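Local coordinates for protein hydrolase, haloacid dehalogenase-like family (PDB 2I6X) that probably acts as a hydrolase of the haloacid dehalogenase-like superfamily, its particular substrate and reaction not being established, at residues E93-Y105 with G196-R208. Residues are numbered along the deposited sequence; the frame is centred on the assembly and turned at random.
Sequences EKFDYIDSLRPDY and GENWIPAITRLLR
Helix 93-101 and helix 200-207 run nearly parallel, their axes 11.8 Å apart at closest approach and inclined by 16°. Tyr97 bridges this spacing as a knob in the hole formed by Ile200, Ile203, Thr204 and Leu207. With CG anti to the backbone N (chi1 174°), its ring projects across the gap; Ile200 CG2 lies over the ring, 4.0 Å from its centroid, while Leu101 CG lies against the opposite face, toward the rim. Tyr97 OH ends 3.4 Å from Leu207 CD1, a methyl that also meets Leu101 CD2 tip to tip. At the N-terminal end the extended Lys94 chain lies over one face of the Trp199 indole, and NZ donates to Glu197 O (2.8 Å), tilted 28° from the carbonyl plane. Lys94 NZ and Trp199 NE1 both donate to Val15 O, tying this end to the loop after strand 7-10. Asn198 OD1 accepts from Ile200 N, a capping bond at the helix start. In this Rossmann-like HAD core both helices pack on one side of the parallel sheet: Leu101 and Leu207, with Tyr105 from the loop after the first helix, converge on Ile8 of the central strand, while Ile203 and Leu206 reach strands 170-173 and 189-191.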
ATOM      1  N   GLU A  93      -7.985   3.196  14.464  1.00 64.47           N
ATOM      2  CA  GLU A  93      -9.096   4.127  14.295  1.00 65.13           C
ATOM      3  C   GLU A  93      -9.480   4.384  12.837  1.00 63.84           C
ATOM      4  O   GLU A  93     -10.659   4.503  12.538  1.00 63.65           O
ATOM      5  CB  GLU A  93      -8.932   5.415  15.113  1.00 65.36           C
ATOM      6  CG  GLU A  93      -8.081   6.554  14.533  1.00 67.14           C
ATOM      7  CD  GLU A  93      -8.071   7.786  15.476  1.00 69.57           C
ATOM      8  OE1 GLU A  93      -9.099   8.523  15.538  1.00 72.77           O
ATOM      9  OE2 GLU A  93      -7.036   8.007  16.174  1.00 74.79           O
ATOM     10  N   LYS A  94      -8.494   4.434  11.941  1.00 62.79           N
ATOM     11  CA  LYS A  94      -8.782   4.597  10.522  1.00 62.50           C
ATOM     12  C   LYS A  94      -9.433   3.349   9.946  1.00 62.58           C
ATOM     13  O   LYS A  94     -10.307   3.454   9.094  1.00 62.00           O
ATOM     14  CB  LYS A  94      -7.546   5.004   9.734  1.00 62.02           C
ATOM     15  CG  LYS A  94      -7.006   6.377  10.125  1.00 62.57           C
ATOM     16  CD  LYS A  94      -5.729   6.654   9.354  1.00 64.78           C
ATOM     17  CE  LYS A  94      -5.006   7.916   9.802  1.00 63.11           C
ATOM     18  NZ  LYS A  94      -3.745   8.083   9.007  1.00 63.46           N
ATOM     19  N   PHE A  95      -9.053   2.168  10.440  1.00 62.61           N
ATOM     20  CA  PHE A  95      -9.760   0.951  10.021  1.00 62.63           C
ATOM     21  C   PHE A  95     -11.199   0.903  10.542  1.00 62.62           C
ATOM     22  O   PHE A  95     -12.107   0.507   9.814  1.00 62.14           O
ATOM     23  CB  PHE A  95      -8.981  -0.312  10.384  1.00 62.12           C
ATOM     24  CG  PHE A  95      -7.921  -0.647   9.396  1.00 62.37           C
ATOM     25  CD1 PHE A  95      -8.253  -1.250   8.175  1.00 63.47           C
ATOM     26  CD2 PHE A  95      -6.592  -0.322   9.646  1.00 62.34           C
ATOM     27  CE1 PHE A  95      -7.253  -1.570   7.221  1.00 62.28           C
ATOM     28  CE2 PHE A  95      -5.591  -0.618   8.699  1.00 62.30           C
ATOM     29  CZ  PHE A  95      -5.928  -1.254   7.487  1.00 62.13           C
ATOM     30  N   ASP A  96     -11.394   1.313  11.794  1.00 62.47           N
ATOM     31  CA  ASP A  96     -12.731   1.469  12.343  1.00 63.46           C
ATOM     32  C   ASP A  96     -13.593   2.409  11.496  1.00 62.91           C
ATOM     33  O   ASP A  96     -14.746   2.093  11.210  1.00 62.59           O
ATOM     34  CB  ASP A  96     -12.676   1.964  13.801  1.00 64.47           C
ATOM     35  CG  ASP A  96     -12.403   0.841  14.782  1.00 67.67           C
ATOM     36  OD1 ASP A  96     -12.508  -0.346  14.382  1.00 72.10           O
ATOM     37  OD2 ASP A  96     -12.092   1.126  15.955  1.00 71.48           O
ATOM     38  N   TYR A  97     -13.015   3.544  11.093  1.00 62.33           N
ATOM     39  CA  TYR A  97     -13.716   4.535  10.301  1.00 62.31           C
ATOM     40  C   TYR A  97     -14.099   3.977   8.934  1.00 62.69           C
ATOM     41  O   TYR A  97     -15.203   4.186   8.456  1.00 63.13           O
ATOM     42  CB  TYR A  97     -12.885   5.807  10.137  1.00 62.05           C
ATOM     43  CG  TYR A  97     -13.540   6.779   9.192  1.00 61.50           C
ATOM     44  CD1 TYR A  97     -14.783   7.356   9.505  1.00 62.92           C
ATOM     45  CD2 TYR A  97     -12.948   7.105   7.985  1.00 62.70           C
ATOM     46  CE1 TYR A  97     -15.418   8.238   8.619  1.00 63.26           C
ATOM     47  CE2 TYR A  97     -13.569   7.997   7.080  1.00 62.61           C
ATOM     48  CZ  TYR A  97     -14.802   8.552   7.408  1.00 63.15           C
ATOM     49  OH  TYR A  97     -15.413   9.425   6.547  1.00 62.79           O
ATOM     50  N   ILE A  98     -13.171   3.270   8.318  1.00 63.16           N
ATOM     51  CA  ILE A  98     -13.380   2.636   7.029  1.00 64.11           C
ATOM     52  C   ILE A  98     -14.495   1.610   7.190  1.00 64.05           C
ATOM     53  O   ILE A  98     -15.356   1.493   6.349  1.00 64.04           O
ATOM     54  CB  ILE A  98     -12.048   1.997   6.523  1.00 64.16           C
ATOM     55  CG1 ILE A  98     -11.106   3.084   6.032  1.00 64.67           C
ATOM     56  CG2 ILE A  98     -12.243   0.995   5.386  1.00 65.61           C
ATOM     57  CD1 ILE A  98      -9.847   2.500   5.462  1.00 68.87           C
ATOM     58  N   ASP A  99     -14.486   0.889   8.297  1.00 64.70           N
ATOM     59  CA  ASP A  99     -15.506  -0.105   8.536  1.00 65.28           C
ATOM     60  C   ASP A  99     -16.910   0.506   8.595  1.00 64.76           C
ATOM     61  O   ASP A  99     -17.886  -0.139   8.184  1.00 64.71           O
ATOM     62  CB  ASP A  99     -15.216  -0.875   9.816  1.00 66.33           C
ATOM     63  CG  ASP A  99     -16.069  -2.121   9.933  1.00 69.50           C
ATOM     64  OD1 ASP A  99     -16.782  -2.260  10.953  1.00 71.53           O
ATOM     65  OD2 ASP A  99     -16.052  -2.943   8.976  1.00 73.65           O
ATOM     66  N   SER A 100     -17.003   1.740   9.104  1.00 63.78           N
ATOM     67  CA  SER A 100     -18.263   2.475   9.150  1.00 62.85           C
ATOM     68  C   SER A 100     -18.728   2.924   7.771  1.00 62.85           C
ATOM     69  O   SER A 100     -19.903   3.205   7.576  1.00 62.67           O
ATOM     70  CB  SER A 100     -18.171   3.679  10.095  1.00 62.64           C
ATOM     71  OG  SER A 100     -17.388   4.717   9.552  1.00 61.92           O
ATOM     72  N   LEU A 101     -17.804   2.988   6.814  1.00 62.95           N
ATOM     73  CA  LEU A 101     -18.123   3.478   5.494  1.00 62.86           C
ATOM     74  C   LEU A 101     -18.757   2.419   4.611  1.00 63.51           C
ATOM     75  O   LEU A 101     -19.339   2.748   3.594  1.00 62.72           O
ATOM     76  CB  LEU A 101     -16.869   4.021   4.822  1.00 62.96           C
ATOM     77  CG  LEU A 101     -16.291   5.320   5.373  1.00 61.93           C
ATOM     78  CD1 LEU A 101     -15.084   5.698   4.549  1.00 61.35           C
ATOM     79  CD2 LEU A 101     -17.317   6.418   5.331  1.00 59.70           C
ATOM     80  N   ARG A 102     -18.655   1.149   4.996  1.00 64.90           N
ATOM     81  CA  ARG A 102     -18.976   0.056   4.059  1.00 66.20           C
ATOM     82  C   ARG A 102     -20.422  -0.026   3.594  1.00 66.21           C
ATOM     83  O   ARG A 102     -20.675  -0.359   2.429  1.00 67.37           O
ATOM     84  CB  ARG A 102     -18.521  -1.320   4.556  1.00 66.74           C
ATOM     85  CG  ARG A 102     -18.588  -2.397   3.440  1.00 69.21           C
ATOM     86  CD  ARG A 102     -17.288  -2.537   2.625  1.00 70.64           C
ATOM     87  NE  ARG A 102     -16.563  -3.725   3.073  1.00 73.46           N
ATOM     88  CZ  ARG A 102     -16.358  -4.812   2.337  1.00 74.65           C
ATOM     89  NH1 ARG A 102     -16.783  -4.860   1.082  1.00 75.50           N
ATOM     90  NH2 ARG A 102     -15.699  -5.847   2.845  1.00 75.83           N
ATOM     91  N   PRO A 103     -21.380   0.243   4.477  1.00 65.90           N
ATOM     92  CA  PRO A 103     -22.716   0.155   3.924  1.00 65.38           C
ATOM     93  C   PRO A 103     -23.066   1.269   2.927  1.00 64.91           C
ATOM     94  O   PRO A 103     -23.993   1.099   2.145  1.00 65.07           O
ATOM     95  CB  PRO A 103     -23.616   0.238   5.165  1.00 65.71           C
ATOM     96  CG  PRO A 103     -22.713  -0.010   6.333  1.00 66.32           C
ATOM     97  CD  PRO A 103     -21.398   0.547   5.915  1.00 65.94           C
ATOM     98  N   ASP A 104     -22.350   2.389   2.952  1.00 63.95           N
ATOM     99  CA  ASP A 104     -22.734   3.548   2.142  1.00 63.15           C
ATOM    100  C   ASP A 104     -21.890   3.718   0.881  1.00 62.10           C
ATOM    101  O   ASP A 104     -22.235   4.481   0.002  1.00 61.88           O
ATOM    102  CB  ASP A 104     -22.673   4.834   2.976  1.00 63.53           C
ATOM    103  CG  ASP A 104     -23.728   4.879   4.098  1.00 64.85           C
ATOM    104  OD1 ASP A 104     -24.697   5.640   3.971  1.00 66.74           O
ATOM    105  OD2 ASP A 104     -23.589   4.175   5.122  1.00 67.11           O
ATOM    106  N   TYR A 105     -20.769   3.023   0.817  1.00 61.36           N
ATOM    107  CA  TYR A 105     -19.786   3.212  -0.245  1.00 60.75           C
ATOM    108  C   TYR A 105     -19.222   1.869  -0.616  1.00 60.46           C
ATOM    109  O   TYR A 105     -19.197   0.928   0.208  1.00 60.18           O
ATOM    110  CB  TYR A 105     -18.618   4.125   0.207  1.00 60.42           C
ATOM    111  CG  TYR A 105     -19.069   5.514   0.552  1.00 60.53           C
ATOM    112  CD1 TYR A 105     -19.257   6.473  -0.449  1.00 58.99           C
ATOM    113  CD2 TYR A 105     -19.336   5.870   1.885  1.00 61.53           C
ATOM    114  CE1 TYR A 105     -19.701   7.744  -0.146  1.00 60.23           C
ATOM    115  CE2 TYR A 105     -19.797   7.153   2.213  1.00 62.39           C
ATOM    116  CZ  TYR A 105     -19.988   8.089   1.182  1.00 62.07           C
ATOM    117  OH  TYR A 105     -20.448   9.366   1.486  1.00 60.53           O
ATOM    118  N   GLY A 196       1.118   9.645   8.359  1.00 72.16           N
ATOM    119  CA  GLY A 196       0.817   9.867   9.771  1.00 72.01           C
ATOM    120  C   GLY A 196      -0.258  10.905  10.105  1.00 72.42           C
ATOM    121  O   GLY A 196      -0.567  11.134  11.282  1.00 71.75           O
ATOM    122  N   GLU A 197      -0.846  11.532   9.088  1.00 72.07           N
ATOM    123  CA  GLU A 197      -1.895  12.531   9.318  1.00 72.07           C
ATOM    124  C   GLU A 197      -3.220  11.867   9.750  1.00 70.33           C
ATOM    125  O   GLU A 197      -3.593  10.835   9.187  1.00 70.59           O
ATOM    126  CB  GLU A 197      -2.112  13.311   8.024  1.00 71.86           C
ATOM    127  CG  GLU A 197      -2.961  14.582   8.154  1.00 73.91           C
ATOM    128  CD  GLU A 197      -3.266  15.188   6.778  1.00 75.17           C
ATOM    129  OE1 GLU A 197      -4.375  15.763   6.593  1.00 79.63           O
ATOM    130  OE2 GLU A 197      -2.407  15.064   5.869  1.00 79.39           O
ATOM    131  N   ASN A 198      -3.936  12.450  10.713  1.00 68.24           N
ATOM    132  CA  ASN A 198      -5.324  12.028  10.949  1.00 66.40           C
ATOM    133  C   ASN A 198      -6.274  12.679   9.978  1.00 65.21           C
ATOM    134  O   ASN A 198      -6.717  13.811  10.201  1.00 65.45           O
ATOM    135  CB  ASN A 198      -5.867  12.290  12.365  1.00 65.58           C
ATOM    136  CG  ASN A 198      -7.316  11.739  12.520  1.00 65.48           C
ATOM    137  OD1 ASN A 198      -7.728  10.845  11.748  1.00 63.52           O
ATOM    138  ND2 ASN A 198      -8.081  12.265  13.482  1.00 61.31           N
ATOM    139  N   TRP A 199      -6.626  11.947   8.934  1.00 63.74           N
ATOM    140  CA  TRP A 199      -7.418  12.517   7.852  1.00 62.97           C
ATOM    141  C   TRP A 199      -8.910  12.255   7.975  1.00 62.93           C
ATOM    142  O   TRP A 199      -9.659  12.631   7.086  1.00 63.10           O
ATOM    143  CB  TRP A 199      -6.930  12.006   6.498  1.00 62.07           C
ATOM    144  CG  TRP A 199      -6.671  10.510   6.429  1.00 59.98           C
ATOM    145  CD1 TRP A 199      -5.448   9.909   6.321  1.00 59.72           C
ATOM    146  CD2 TRP A 199      -7.641   9.451   6.446  1.00 57.51           C
ATOM    147  NE1 TRP A 199      -5.588   8.548   6.277  1.00 60.44           N
ATOM    148  CE2 TRP A 199      -6.923   8.232   6.334  1.00 61.12           C
ATOM    149  CE3 TRP A 199      -9.038   9.404   6.554  1.00 55.95           C
ATOM    150  CZ2 TRP A 199      -7.569   6.963   6.328  1.00 60.56           C
ATOM    151  CZ3 TRP A 199      -9.678   8.162   6.551  1.00 58.63           C
ATOM    152  CH2 TRP A 199      -8.940   6.953   6.451  1.00 59.21           C
ATOM    153  N   ILE A 200      -9.328  11.576   9.041  1.00 62.66           N
ATOM    154  CA  ILE A 200     -10.727  11.231   9.213  1.00 62.87           C
ATOM    155  C   ILE A 200     -11.616  12.466   9.112  1.00 63.42           C
ATOM    156  O   ILE A 200     -12.537  12.459   8.302  1.00 63.24           O
ATOM    157  CB  ILE A 200     -11.015  10.425  10.507  1.00 62.93           C
ATOM    158  CG1 ILE A 200     -10.416   9.020  10.395  1.00 63.45           C
ATOM    159  CG2 ILE A 200     -12.513  10.342  10.766  1.00 61.15           C
ATOM    160  CD1 ILE A 200     -10.299   8.306  11.748  1.00 61.71           C
ATOM    161  N   PRO A 201     -11.356  13.528   9.922  1.00 63.98           N
ATOM    162  CA  PRO A 201     -12.225  14.721   9.773  1.00 63.99           C
ATOM    163  C   PRO A 201     -12.321  15.300   8.343  1.00 64.36           C
ATOM    164  O   PRO A 201     -13.426  15.592   7.874  1.00 63.96           O
ATOM    165  CB  PRO A 201     -11.625  15.726  10.774  1.00 64.16           C
ATOM    166  CG  PRO A 201     -10.975  14.852  11.839  1.00 63.24           C
ATOM    167  CD  PRO A 201     -10.371  13.714  11.015  1.00 64.00           C
ATOM    168  N   ALA A 202     -11.186  15.420   7.648  1.00 64.87           N
ATOM    169  CA  ALA A 202     -11.155  15.983   6.286  1.00 65.33           C
ATOM    170  C   ALA A 202     -11.888  15.118   5.259  1.00 65.64           C
ATOM    171  O   ALA A 202     -12.587  15.631   4.376  1.00 65.78           O
ATOM    172  CB  ALA A 202      -9.714  16.224   5.823  1.00 65.36           C
ATOM    173  N   ILE A 203     -11.701  13.804   5.356  1.00 65.54           N
ATOM    174  CA  ILE A 203     -12.404  12.874   4.471  1.00 64.85           C
ATOM    175  C   ILE A 203     -13.933  12.863   4.772  1.00 65.07           C
ATOM    176  O   ILE A 203     -14.743  12.921   3.843  1.00 65.11           O
ATOM    177  CB  ILE A 203     -11.752  11.465   4.502  1.00 64.23           C
ATOM    178  CG1 ILE A 203     -10.301  11.503   3.986  1.00 63.36           C
ATOM    179  CG2 ILE A 203     -12.593  10.416   3.758  1.00 64.29           C
ATOM    180  CD1 ILE A 203     -10.051  12.233   2.664  1.00 61.19           C
ATOM    181  N   THR A 204     -14.308  12.828   6.057  1.00 64.94           N
ATOM    182  CA  THR A 204     -15.714  12.904   6.504  1.00 64.51           C
ATOM    183  C   THR A 204     -16.401  14.126   5.886  1.00 65.64           C
ATOM    184  O   THR A 204     -17.608  14.098   5.598  1.00 65.37           O
ATOM    185  CB  THR A 204     -15.821  12.994   8.062  1.00 64.47           C
ATOM    186  OG1 THR A 204     -14.981  12.006   8.667  1.00 62.10           O
ATOM    187  CG2 THR A 204     -17.255  12.790   8.556  1.00 62.38           C
ATOM    188  N   ARG A 205     -15.610  15.189   5.699  1.00 66.46           N
ATOM    189  CA  ARG A 205     -16.032  16.435   5.061  1.00 67.47           C
ATOM    190  C   ARG A 205     -16.244  16.254   3.571  1.00 67.69           C
ATOM    191  O   ARG A 205     -17.272  16.665   3.041  1.00 67.82           O
ATOM    192  CB  ARG A 205     -14.980  17.525   5.273  1.00 67.86           C
ATOM    193  CG  ARG A 205     -15.420  18.714   6.102  1.00 70.49           C
ATOM    194  CD  ARG A 205     -15.610  19.952   5.213  1.00 75.76           C
ATOM    195  NE  ARG A 205     -15.635  21.219   5.968  1.00 78.93           N
ATOM    196  CZ  ARG A 205     -14.557  21.956   6.246  1.00 80.36           C
ATOM    197  NH1 ARG A 205     -14.679  23.088   6.922  1.00 79.36           N
ATOM    198  NH2 ARG A 205     -13.348  21.563   5.840  1.00 82.30           N
ATOM    199  N   LEU A 206     -15.264  15.659   2.892  1.00 67.91           N
ATOM    200  CA  LEU A 206     -15.356  15.464   1.452  1.00 68.48           C
ATOM    201  C   LEU A 206     -16.594  14.662   1.086  1.00 68.60           C
ATOM    202  O   LEU A 206     -17.262  14.973   0.103  1.00 69.46           O
ATOM    203  CB  LEU A 206     -14.105  14.776   0.883  1.00 68.36           C
ATOM    204  CG  LEU A 206     -12.775  15.538   0.803  1.00 68.86           C
ATOM    205  CD1 LEU A 206     -11.730  14.687   0.103  1.00 68.76           C
ATOM    206  CD2 LEU A 206     -12.885  16.902   0.110  1.00 68.36           C
ATOM    207  N   LEU A 207     -16.903  13.651   1.895  1.00 68.26           N
ATOM    208  CA  LEU A 207     -18.013  12.743   1.618  1.00 67.86           C
ATOM    209  C   LEU A 207     -19.374  13.424   1.746  1.00 68.01           C
ATOM    210  O   LEU A 207     -20.351  12.977   1.151  1.00 68.49           O
ATOM    211  CB  LEU A 207     -17.925  11.490   2.498  1.00 67.15           C
ATOM    212  CG  LEU A 207     -16.622  10.695   2.357  1.00 66.41           C
ATOM    213  CD1 LEU A 207     -16.595   9.543   3.343  1.00 64.62           C
ATOM    214  CD2 LEU A 207     -16.416  10.210   0.917  1.00 64.36           C
ATOM    215  N   ARG A 208     -19.420  14.517   2.499  1.00 68.19           N
ATOM    216  CA  ARG A 208     -20.632  15.337   2.682  0.50 68.13           C
ATOM    217  C   ARG A 208     -21.101  16.052   1.413  1.00 68.67           C
ATOM    218  O   ARG A 208     -22.260  16.461   1.307  1.00 68.78           O
ATOM    219  CB  ARG A 208     -20.401  16.388   3.770  0.50 67.51           C
ATOM    220  CG  ARG A 208     -21.285  16.235   4.981  0.50 65.81           C
ATOM    221  CD  ARG A 208     -20.996  17.315   5.999  0.50 61.82           C
ATOM    222  NE  ARG A 208     -20.259  16.794   7.148  0.50 59.89           N
ATOM    223  CZ  ARG A 208     -19.129  17.299   7.631  0.50 57.43           C
ATOM    224  NH1 ARG A 208     -18.578  18.373   7.090  0.50 57.61           N
ATOM    225  NH2 ARG A 208     -18.562  16.735   8.677  0.50 55.59           N
TER